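Local atomic coordinates of GDP-perosamine synthase (Caulobacter crescentus, PDB entry 3BN1), a protein that catalyses the pyridoxal-phosphate-dependent transfer of an amino group from L-glutamate to GDP-4-keto-6-deoxy-D-mannose, giving GDP-perosamine for the bacterial O-antigen. Residues 59-64 and 192-197; 22-27 and 239-244; 80-85 and 103-108; 73-78 and 96-101. All blocks are in the same frame, centred on the assembly; numbering follows the deposited sequence.

Contact 1. Residues 59-64 and 192-197; sequences CNNGTT and TGEGGM
The phosphate-binding end of the cofactor site, where an edge strand of the large mixed sheet runs into a helix, contains the antiparallel pair C59 and G196. Two backbone bonds make this hydrogen-bonded pair: C59 N gives a nearly straight one to G196 O (2.9 Å, 171° at the hydrogen), and G196 N returns a more bent one to C59 O at 3.0 Å. Beyond the bridge the chains stay in close touch through carbon donors, with G196 CA set 3.6 Å from N61 O. The glycine backbone runs close here, N61 CA lying 3.4 Å from G195 C, and just before it T192 OG1 donates to E194 O at 2.8 Å. N61 is the N-cap of helix 62-72. With CG held between the backbone N and the carbonyl carbon (chi1 66°), its OD1 turns back over the helix start, accepting from T64 N at 3.0 Å and, weakly, from T63 N; its ND2 reaches N231 O of the second subunit. From the other segment E194 bends at chi2 (-76°) and lays OE1 against N61 CB at 3.7 Å. That carboxylate is buried, and its partners come from the second subunit: R233 makes a salt bridge to OE2, S35 bonds OE2 and N231 bonds OE1. G62 N and T63 OG1 bond the phosphate of the pyridoxal-phosphate lysine at position 188, so the capped turn offers a helix N-terminus to the phosphate, the cofactor cradle of fold-type I aminotransferases.

Contact 2. Residues 22-27 and 239-244; sequences DYVLEC and AAIGLA
Y23 and A240 bring two antiparallel helices, 20-30 and 236-247, together as a helix-helix pair; the axes of the short segments approach to 8.4 Å, at 157° between their directions. Such a close approach goes with the small residue at the centre: A240 CB points at the opposing helix and meets Y23 CB at 3.6 Å and C27 SG at 3.9 Å. The aromatic contacts spread from there. The Y23 ring presents its edge to A240 O, which lies near the ring plane 3.6 Å from CD2, while A244 CB and L243 CD2 approach obliquely from opposite sides of the ring plane, L243 crossing it at about a right angle. Of polar and charged partners, N19 bonds the ring's OH and R38 makes a cation-pi contact; F39 is an aromatic neighbour, its plane about 25° from that of Y23. Aliphatic contact on the flank comes from V24 and I241, near the dimer partner: V24 packs on V24 of the second subunit and I241 on I33 of that subunit. Although I241 starts out away from helix 20-30, CG1 lies beside the backbone N (chi1 -61°), and this brings it back to V24 CG2 at a tight 3.4 Å.

Contact 3. Residues 80-85 and 103-108; sequences EVIVPS and VLVDND
V81 O receives the shortest of four backbone hydrogen bonds in this contact, from V103 N at 2.8 Å. The ladder then passes from chain to chain: V83 N donates to V103 O at 2.9 Å, V105 N to V83 O, and S85 N to V105 O with an angle of 158° at the hydrogen. Carbonyl oxygens of the ladder also meet CA-H groups, the nearest being I82 CA, 3.0 Å from V103 O. These bonds join strands 80-84 and 101-105 in parallel, at 35° over the short segments, and helix 90-98 links them in a beta-alpha-beta unit at one end of the mixed sheet. On the face bearing I82 and V103, the CG1 branch of I82 meets V103 CB, whereas its CG2 turns to V105 CG1 at 3.7 Å. V105 can answer because its CG1 sits between the backbone N and the carbonyl carbon (chi1 63°), which also places that methyl 3.6 Å from P84 CA. The extended E80 chain passes obliquely across V103, CB and OE1 both 3.7 Å from V103 CG2, and its carboxylate goes on to R126 and T124. At the strand ends L104 CD1 touches S85 OG at 3.7 Å, a hydroxyl bonded to H324.

Contact 4. Residues 73-78 and 96-101; sequences MGIGPG and TYCGAT
I75 and A100 meet through methyl groups where the turn after helix 62-72 packs against the end of helix 90-98, both parts of the cofactor-binding domain's alternating helices and strands. The two branches of I75 have different tasks. Its CG2 lies anti to the backbone N, facing the other segment, and presses on A100 CB at a tight 3.4 Å and on C98 CB at 3.9 Å; CG1, beside the backbone N with chi1 -48°, leads the end of the chain away from 96-101. C98 holds its SG beside its own backbone N (chi1 -61°), which leaves CB as the closer atom to I75 O at 3.5 Å, with the sulfur farther off; L70 and V71 of helix 62-72 also pack on C98. The P77 ring comes in by its CD, 3.4 Å from C98 O, and its CA-H points almost straight at G99 O, 3.2 Å from P77 CA with 171° at the hydrogen. G74 and G99 each end a helix in a Schellman motif with positive phi. One water links the solvent side: it accepts from G78 N, donates to G99 O at 2.9 Å and bonds T101 OG1. Direct contact is thus apolar at the inner end and made of weak CA-H...O approaches farther out, and the conventional hydrogen bonding between the two segments runs through a water.

The four contacts sample one PLP-dependent fold from its active site outwards. Contact 1 is nearest the chemistry: the E194 side chain lies about 5 Å from bound 2-oxoglutarate. Contact 2 adjoins it, with T192 CG2 3.4 Å from G242 CA, and both reach the second subunit, consistent with a cofactor site close to the dimer interface. Contact 3 joins the two strands of a beta-alpha-beta unit, and contact 4 packs the loop leading into it on the end of its helix; V81 N and T101 O, 3.0 Å apart, probably bond between them. T63 CG2 packs on Y97 OH at 3.7 Å, joining contact 4 to contact 1. Contacts 2 and 3 lie farthest apart, about 37 Å between centres.

Contact 1. Residues 59-64 and 192-197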
loop_
_atom_site.group_PDB
_atom_site.type_symbol
_atom_site.label_atom_id
_atom_site.label_comp_id
_atom_site.label_asym_id
_atom_site.label_seq_id
_atom_site.Cartn_x
_atom_site.Cartn_y
_atom_site.Cartn_z
ATOM N N CYS A 59 8.483 -2.920 -0.474
ATOM C CA CYS A 59 7.024 -2.826 -0.178
ATOM C C CYS A 59 6.533 -1.443 -0.566
ATOM O O CYS A 59 7.324 -0.516 -0.796
ATOM C CB CYS A 59 6.936 -2.900 1.354
ATOM S SG CYS A 59 7.447 -4.514 2.034
ATOM N N ASN A 60 5.230 -1.261 -0.554
ATOM C CA ASN A 60 4.737 0.041 -0.928
ATOM C C ASN A 60 4.868 1.181 0.072
ATOM O O ASN A 60 4.711 2.337 -0.295
ATOM C CB ASN A 60 3.365 -0.032 -1.581
ATOM C CG ASN A 60 2.353 -0.798 -0.747
ATOM O OD1 ASN A 60 1.190 -0.911 -1.131
ATOM N ND2 ASN A 60 2.787 -1.355 0.367
ATOM N N ASN A 61 5.172 0.858 1.318
ATOM C CA ASN A 61 5.475 1.864 2.323
ATOM C C ASN A 61 6.085 1.228 3.553
ATOM O O ASN A 61 6.140 0.012 3.661
ATOM C CB ASN A 61 4.407 2.937 2.542
ATOM C CG ASN A 61 3.113 2.376 3.126
ATOM O OD1 ASN A 61 3.119 1.889 4.235
ATOM N ND2 ASN A 61 2.010 2.440 2.381
ATOM N N GLY A 62 6.542 2.054 4.481
ATOM C CA GLY A 62 7.189 1.531 5.664
ATOM C C GLY A 62 6.158 1.024 6.675
ATOM O O GLY A 62 6.459 0.223 7.534
ATOM N N THR A 63 4.908 1.451 6.560
ATOM C CA THR A 63 3.898 0.962 7.506
ATOM C C THR A 63 3.445 -0.427 7.109
ATOM O O THR A 63 3.192 -1.311 7.934
ATOM C CB THR A 63 2.700 1.940 7.431
ATOM O OG1 THR A 63 3.170 3.171 7.968
ATOM C CG2 THR A 63 1.552 1.453 8.328
ATOM N N THR A 64 3.318 -0.612 5.807
ATOM C CA THR A 64 2.881 -1.930 5.357
ATOM C C THR A 64 4.027 -2.953 5.515
ATOM O O THR A 64 3.783 -4.135 5.739
ATOM C CB THR A 64 2.393 -1.845 3.903
ATOM O OG1 THR A 64 3.434 -1.310 3.086
ATOM C CG2 THR A 64 1.157 -0.898 3.803
ATOM N N THR A 192 11.485 7.248 -2.035
ATOM C CA THR A 192 10.883 6.733 -3.275
ATOM C C THR A 192 9.491 7.431 -3.387
ATOM O O THR A 192 8.609 6.910 -4.067
ATOM C CB THR A 192 10.698 5.220 -3.326
ATOM O OG1 THR A 192 9.761 4.778 -2.325
ATOM C CG2 THR A 192 12.062 4.507 -3.103
ATOM N N GLY A 193 9.276 8.526 -2.646
ATOM C CA GLY A 193 7.973 9.208 -2.633
ATOM C C GLY A 193 7.139 8.537 -1.509
ATOM O O GLY A 193 6.836 9.144 -0.461
ATOM N N GLU A 194 6.771 7.281 -1.754
ATOM C CA GLU A 194 6.140 6.372 -0.785
ATOM C C GLU A 194 6.873 5.065 -1.095
ATOM O O GLU A 194 7.008 4.700 -2.261
ATOM C CB GLU A 194 4.612 6.207 -1.001
ATOM C CG GLU A 194 3.681 7.328 -0.496
ATOM C CD GLU A 194 3.425 7.383 1.038
ATOM O OE1 GLU A 194 3.875 6.530 1.839
ATOM O OE2 GLU A 194 2.747 8.353 1.466
ATOM N N GLY A 195 7.365 4.364 -0.083
ATOM C CA GLY A 195 8.035 3.126 -0.354
ATOM C C GLY A 195 8.534 2.588 0.957
ATOM O O GLY A 195 8.581 3.329 1.926
ATOM N N GLY A 196 8.885 1.307 1.003
ATOM C CA GLY A 196 9.348 0.710 2.260
ATOM C C GLY A 196 10.225 -0.523 1.907
ATOM O O GLY A 196 10.293 -0.999 0.761
ATOM N N MET A 197 10.877 -1.093 2.888
ATOM C CA MET A 197 11.628 -2.280 2.585
ATOM C C MET A 197 11.733 -3.104 3.866
ATOM O O MET A 197 11.781 -2.559 4.979
ATOM C CB MET A 197 13.036 -1.834 2.168
ATOM C CG MET A 197 14.011 -3.002 1.843
ATOM S SD MET A 197 13.742 -3.402 0.067
ATOM C CE MET A 197 14.376 -2.060 -0.856
#

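Contact 2. Residues 22-27 and 239-244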
loop_
_atom_site.group_PDB
_atom_site.type_symbol
_atom_site.label_atom_id
_atom_site.label_comp_id
_atom_site.label_asym_id
_atom_site.label_seq_id
_atom_site.Cartn_x
_atom_site.Cartn_y
_atom_site.Cartn_z
ATOM N N ASP A 22 16.318 9.917 -14.839
ATOM C CA ASP A 22 16.705 8.929 -15.842
ATOM C C ASP A 22 16.041 7.555 -15.668
ATOM O O ASP A 22 15.434 7.031 -16.620
ATOM C CB ASP A 22 18.240 8.872 -16.053
ATOM C CG ASP A 22 18.700 7.623 -16.839
ATOM O OD1 ASP A 22 18.425 7.485 -18.051
ATOM O OD2 ASP A 22 19.382 6.756 -16.252
ATOM N N TYR A 23 16.161 6.955 -14.483
ATOM C CA TYR A 23 15.608 5.630 -14.248
ATOM C C TYR A 23 14.087 5.610 -14.404
ATOM O O TYR A 23 13.504 4.728 -15.046
ATOM C CB TYR A 23 16.035 5.138 -12.870
ATOM C CG TYR A 23 17.511 4.852 -12.685
ATOM C CD1 TYR A 23 18.421 5.096 -13.684
ATOM C CD2 TYR A 23 18.009 4.370 -11.487
ATOM C CE1 TYR A 23 19.768 4.818 -13.490
ATOM C CE2 TYR A 23 19.322 4.146 -11.272
ATOM C CZ TYR A 23 20.213 4.332 -12.303
ATOM O OH TYR A 23 21.557 4.052 -12.176
ATOM N N VAL A 24 13.430 6.634 -13.868
ATOM C CA VAL A 24 12.000 6.709 -14.036
ATOM C C VAL A 24 11.577 6.805 -15.497
ATOM O O VAL A 24 10.685 6.076 -15.967
ATOM C CB VAL A 24 11.433 7.883 -13.207
ATOM C CG1 VAL A 24 9.997 8.076 -13.666
ATOM C CG2 VAL A 24 11.507 7.462 -11.700
ATOM N N LEU A 25 12.221 7.716 -16.222
ATOM C CA LEU A 25 11.915 7.880 -17.650
ATOM C C LEU A 25 12.065 6.528 -18.364
ATOM O O LEU A 25 11.342 6.188 -19.318
ATOM C CB LEU A 25 12.867 8.921 -18.248
ATOM C CG LEU A 25 12.321 10.342 -18.091
ATOM C CD1 LEU A 25 13.258 11.318 -18.799
ATOM C CD2 LEU A 25 10.822 10.540 -18.566
ATOM N N GLU A 26 13.040 5.741 -17.932
ATOM C CA GLU A 26 13.211 4.423 -18.551
ATOM C C GLU A 26 11.991 3.556 -18.290
ATOM O O GLU A 26 11.549 2.801 -19.182
ATOM C CB GLU A 26 14.462 3.717 -18.030
ATOM C CG GLU A 26 14.647 2.333 -18.673
ATOM C CD GLU A 26 15.694 1.481 -17.967
ATOM O OE1 GLU A 26 16.739 2.071 -17.579
ATOM O OE2 GLU A 26 15.432 0.269 -17.748
ATOM N N CYS A 27 11.436 3.647 -17.077
ATOM C CA CYS A 27 10.275 2.794 -16.788
ATOM C C CYS A 27 9.158 3.255 -17.692
ATOM O O CYS A 27 8.383 2.451 -18.153
ATOM C CB CYS A 27 9.735 2.880 -15.350
ATOM S SG CYS A 27 10.873 2.419 -14.038
ATOM N N ALA A 239 10.912 1.850 -7.263
ATOM C CA ALA A 239 12.228 1.193 -7.076
ATOM C C ALA A 239 13.304 1.934 -7.879
ATOM O O ALA A 239 14.494 1.975 -7.506
ATOM C CB ALA A 239 12.210 -0.304 -7.493
ATOM N N ALA A 240 12.892 2.478 -9.018
ATOM C CA ALA A 240 13.847 3.202 -9.850
ATOM C C ALA A 240 14.355 4.415 -9.057
ATOM O O ALA A 240 15.565 4.607 -8.896
ATOM C CB ALA A 240 13.248 3.564 -11.221
ATOM N N ILE A 241 13.441 5.178 -8.468
ATOM C CA ILE A 241 13.839 6.322 -7.663
ATOM C C ILE A 241 14.685 5.834 -6.492
ATOM O O ILE A 241 15.762 6.395 -6.121
ATOM C CB ILE A 241 12.628 7.134 -7.125
ATOM C CG1 ILE A 241 11.779 7.688 -8.301
ATOM C CG2 ILE A 241 13.219 8.271 -6.187
ATOM C CD1 ILE A 241 10.436 8.409 -7.963
ATOM N N GLY A 242 14.200 4.768 -5.878
ATOM C CA GLY A 242 14.971 4.245 -4.772
ATOM C C GLY A 242 16.435 3.848 -5.096
ATOM O O GLY A 242 17.367 3.907 -4.278
ATOM N N LEU A 243 16.613 3.303 -6.269
ATOM C CA LEU A 243 17.911 2.805 -6.616
ATOM C C LEU A 243 18.812 3.992 -6.854
ATOM O O LEU A 243 19.974 4.046 -6.404
ATOM C CB LEU A 243 17.706 1.998 -7.904
ATOM C CG LEU A 243 19.044 1.386 -8.334
ATOM C CD1 LEU A 243 19.776 0.622 -7.217
ATOM C CD2 LEU A 243 18.990 0.574 -9.657
ATOM N N ALA A 244 18.275 4.966 -7.578
ATOM C CA ALA A 244 19.065 6.184 -7.834
ATOM C C ALA A 244 19.417 6.885 -6.506
ATOM O O ALA A 244 20.505 7.446 -6.341
ATOM C CB ALA A 244 18.310 7.113 -8.772
#

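Contact 3. Residues 80-85 and 103-108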
loop_
_atom_site.group_PDB
_atom_site.type_symbol
_atom_site.label_atom_id
_atom_site.label_comp_id
_atom_site.label_asym_id
_atom_site.label_seq_id
_atom_site.Cartn_x
_atom_site.Cartn_y
_atom_site.Cartn_z
ATOM N N GLU A 80 1.800 -10.429 22.304
ATOM C CA GLU A 80 2.177 -9.082 22.755
ATOM C C GLU A 80 3.490 -8.749 22.084
ATOM O O GLU A 80 4.305 -9.645 21.899
ATOM C CB GLU A 80 2.417 -9.068 24.269
ATOM C CG GLU A 80 1.071 -9.110 25.028
ATOM C CD GLU A 80 1.221 -9.266 26.535
ATOM O OE1 GLU A 80 2.373 -9.214 27.036
ATOM O OE2 GLU A 80 0.182 -9.462 27.226
ATOM N N VAL A 81 3.681 -7.486 21.696
ATOM C CA VAL A 81 4.948 -7.035 21.103
ATOM C C VAL A 81 5.285 -5.792 21.909
ATOM O O VAL A 81 4.427 -4.860 22.042
ATOM C CB VAL A 81 4.775 -6.685 19.576
ATOM C CG1 VAL A 81 6.017 -6.054 18.904
ATOM C CG2 VAL A 81 4.182 -7.902 18.854
ATOM N N ILE A 82 6.532 -5.755 22.410
ATOM C CA ILE A 82 6.963 -4.576 23.133
ATOM C C ILE A 82 7.474 -3.536 22.151
ATOM O O ILE A 82 8.343 -3.850 21.319
ATOM C CB ILE A 82 8.051 -4.934 24.161
ATOM C CG1 ILE A 82 7.407 -5.727 25.306
ATOM C CG2 ILE A 82 8.694 -3.640 24.737
ATOM C CD1 ILE A 82 8.396 -6.615 26.096
ATOM N N VAL A 83 6.894 -2.329 22.252
ATOM C CA VAL A 83 7.133 -1.161 21.399
ATOM C C VAL A 83 7.301 0.076 22.303
ATOM O O VAL A 83 6.587 0.188 23.308
ATOM C CB VAL A 83 5.879 -0.933 20.547
ATOM C CG1 VAL A 83 6.057 0.201 19.544
ATOM C CG2 VAL A 83 5.439 -2.209 19.887
ATOM N N PRO A 84 8.254 0.975 21.993
ATOM C CA PRO A 84 8.398 2.190 22.800
ATOM C C PRO A 84 7.164 3.086 22.616
ATOM O O PRO A 84 6.589 3.167 21.537
ATOM C CB PRO A 84 9.647 2.861 22.233
ATOM C CG PRO A 84 9.916 2.209 20.911
ATOM C CD PRO A 84 9.312 0.839 20.962
ATOM N N SER A 85 6.722 3.721 23.686
ATOM C CA SER A 85 5.603 4.677 23.609
ATOM C C SER A 85 6.056 5.837 22.733
ATOM O O SER A 85 5.272 6.328 21.927
ATOM C CB SER A 85 5.221 5.256 24.970
ATOM O OG SER A 85 3.978 5.940 24.908
ATOM N N VAL A 103 2.893 -3.441 23.845
ATOM C CA VAL A 103 3.261 -3.346 25.269
ATOM C C VAL A 103 4.365 -2.320 25.307
ATOM O O VAL A 103 5.507 -2.527 24.823
ATOM C CB VAL A 103 3.706 -4.701 25.859
ATOM C CG1 VAL A 103 4.266 -4.551 27.323
ATOM C CG2 VAL A 103 2.515 -5.674 25.807
ATOM N N LEU A 104 3.957 -1.166 25.816
ATOM C CA LEU A 104 4.734 0.014 25.736
ATOM C C LEU A 104 5.816 0.009 26.758
ATOM O O LEU A 104 5.613 -0.415 27.889
ATOM C CB LEU A 104 3.888 1.309 25.882
ATOM C CG LEU A 104 2.674 1.506 24.956
ATOM C CD1 LEU A 104 1.951 2.808 25.198
ATOM C CD2 LEU A 104 3.139 1.396 23.488
ATOM N N VAL A 105 6.950 0.530 26.307
ATOM C CA VAL A 105 8.168 0.651 27.129
ATOM C C VAL A 105 8.743 2.091 26.989
ATOM O O VAL A 105 8.548 2.771 25.956
ATOM C CB VAL A 105 9.253 -0.393 26.713
ATOM C CG1 VAL A 105 9.711 -0.151 25.247
ATOM C CG2 VAL A 105 10.406 -0.345 27.710
ATOM N N ASP A 106 9.391 2.565 28.059
ATOM C CA ASP A 106 9.924 3.926 28.130
ATOM C C ASP A 106 11.236 3.917 27.388
ATOM O O ASP A 106 11.748 2.856 27.065
ATOM C CB ASP A 106 10.238 4.322 29.580
ATOM C CG ASP A 106 9.980 5.760 29.847
ATOM O OD1 ASP A 106 9.752 6.488 28.864
ATOM O OD2 ASP A 106 10.011 6.171 31.022
ATOM N N ASN A 107 11.751 5.105 27.090
ATOM C CA ASN A 107 13.016 5.284 26.379
ATOM C C ASN A 107 14.051 5.990 27.236
ATOM O O ASN A 107 13.758 6.449 28.347
ATOM C CB ASN A 107 12.847 6.212 25.164
ATOM C CG ASN A 107 12.150 7.518 25.506
ATOM O OD1 ASN A 107 10.937 7.522 25.622
ATOM N ND2 ASN A 107 12.856 8.633 25.493
ATOM N N ASP A 108 15.250 6.098 26.659
ATOM C CA ASP A 108 16.379 6.761 27.285
ATOM C C ASP A 108 16.144 8.250 27.124
ATOM O O ASP A 108 15.703 8.728 26.054
ATOM C CB ASP A 108 17.649 6.366 26.527
ATOM C CG ASP A 108 18.939 6.982 27.122
ATOM O OD1 ASP A 108 19.610 6.330 27.954
ATOM O OD2 ASP A 108 19.331 8.092 26.719
#

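Contact 4. Residues 73-78 and 96-101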
loop_
_atom_site.group_PDB
_atom_site.type_symbol
_atom_site.label_atom_id
_atom_site.label_comp_id
_atom_site.label_asym_id
_atom_site.label_seq_id
_atom_site.Cartn_x
_atom_site.Cartn_y
_atom_site.Cartn_z
ATOM N N MET A 73 6.407 -13.141 10.575
ATOM C CA MET A 73 6.956 -13.763 11.778
ATOM C C MET A 73 5.852 -14.451 12.578
ATOM O O MET A 73 6.085 -14.995 13.651
ATOM C CB MET A 73 7.575 -12.729 12.671
ATOM C CG MET A 73 8.617 -11.931 11.951
ATOM S SD MET A 73 9.594 -11.080 13.180
ATOM C CE MET A 73 8.555 -9.775 13.508
ATOM N N GLY A 74 4.632 -14.422 12.076
ATOM C CA GLY A 74 3.576 -15.112 12.791
ATOM C C GLY A 74 2.939 -14.363 13.961
ATOM O O GLY A 74 2.265 -15.022 14.738
ATOM N N ILE A 75 3.051 -13.031 14.068
ATOM C CA ILE A 75 2.378 -12.287 15.176
ATOM C C ILE A 75 0.879 -12.191 14.911
ATOM O O ILE A 75 0.447 -11.946 13.806
ATOM C CB ILE A 75 2.928 -10.861 15.349
ATOM C CG1 ILE A 75 4.460 -10.890 15.365
ATOM C CG2 ILE A 75 2.132 -9.951 16.408
ATOM C CD1 ILE A 75 5.079 -11.525 16.587
ATOM N N GLY A 76 0.079 -12.473 15.923
ATOM C CA GLY A 76 -1.340 -12.531 15.742
ATOM C C GLY A 76 -2.083 -12.300 17.039
ATOM O O GLY A 76 -1.544 -11.814 18.031
ATOM N N PRO A 77 -3.376 -12.603 17.003
ATOM C CA PRO A 77 -4.234 -12.355 18.164
ATOM C C PRO A 77 -3.677 -13.059 19.366
ATOM O O PRO A 77 -3.288 -14.220 19.282
ATOM C CB PRO A 77 -5.586 -12.973 17.778
ATOM C CG PRO A 77 -5.566 -12.960 16.260
ATOM C CD PRO A 77 -4.127 -12.942 15.772
ATOM N N GLY A 78 -3.672 -12.352 20.492
ATOM C CA GLY A 78 -3.199 -12.908 21.760
ATOM C C GLY A 78 -1.737 -12.598 22.048
ATOM O O GLY A 78 -1.293 -12.627 23.192
ATOM N N THR A 96 -1.179 -3.674 16.019
ATOM C CA THR A 96 -2.599 -3.636 16.116
ATOM C C THR A 96 -3.204 -4.336 14.943
ATOM O O THR A 96 -4.165 -5.051 15.120
ATOM C CB THR A 96 -3.083 -2.208 16.170
ATOM O OG1 THR A 96 -2.805 -1.741 17.492
ATOM C CG2 THR A 96 -4.634 -2.153 16.053
ATOM N N TYR A 97 -2.674 -4.102 13.751
ATOM C CA TYR A 97 -3.276 -4.712 12.592
ATOM C C TYR A 97 -3.186 -6.231 12.683
ATOM O O TYR A 97 -3.985 -6.944 12.044
ATOM C CB TYR A 97 -2.546 -4.342 11.333
ATOM C CG TYR A 97 -2.378 -2.893 10.971
ATOM C CD1 TYR A 97 -3.274 -1.920 11.369
ATOM C CD2 TYR A 97 -1.278 -2.502 10.216
ATOM C CE1 TYR A 97 -3.064 -0.544 11.031
ATOM C CE2 TYR A 97 -1.072 -1.194 9.880
ATOM C CZ TYR A 97 -2.001 -0.218 10.210
ATOM O OH TYR A 97 -1.814 1.090 9.813
ATOM N N CYS A 98 -2.215 -6.749 13.430
ATOM C CA CYS A 98 -2.111 -8.222 13.520
ATOM C C CYS A 98 -3.163 -8.731 14.459
ATOM O O CYS A 98 -3.404 -9.921 14.508
ATOM C CB CYS A 98 -0.750 -8.689 14.053
ATOM S SG CYS A 98 0.553 -8.132 12.918
ATOM N N GLY A 99 -3.788 -7.831 15.203
ATOM C CA GLY A 99 -4.771 -8.222 16.209
ATOM C C GLY A 99 -3.923 -8.553 17.450
ATOM O O GLY A 99 -4.393 -9.213 18.401
ATOM N N ALA A 100 -2.674 -8.097 17.462
ATOM C CA ALA A 100 -1.838 -8.330 18.632
ATOM C C ALA A 100 -1.844 -7.053 19.499
ATOM O O ALA A 100 -2.417 -5.988 19.131
ATOM C CB ALA A 100 -0.417 -8.653 18.189
ATOM N N THR A 101 -1.308 -7.209 20.713
ATOM C CA THR A 101 -1.243 -6.152 21.737
ATOM C C THR A 101 0.144 -5.513 21.919
ATOM O O THR A 101 1.120 -6.148 22.343
ATOM C CB THR A 101 -1.628 -6.785 23.052
ATOM O OG1 THR A 101 -2.955 -7.345 22.926
ATOM C CG2 THR A 101 -1.548 -5.777 24.110
HETATM O O HOH W 1 -4.114 -9.349 21.248
#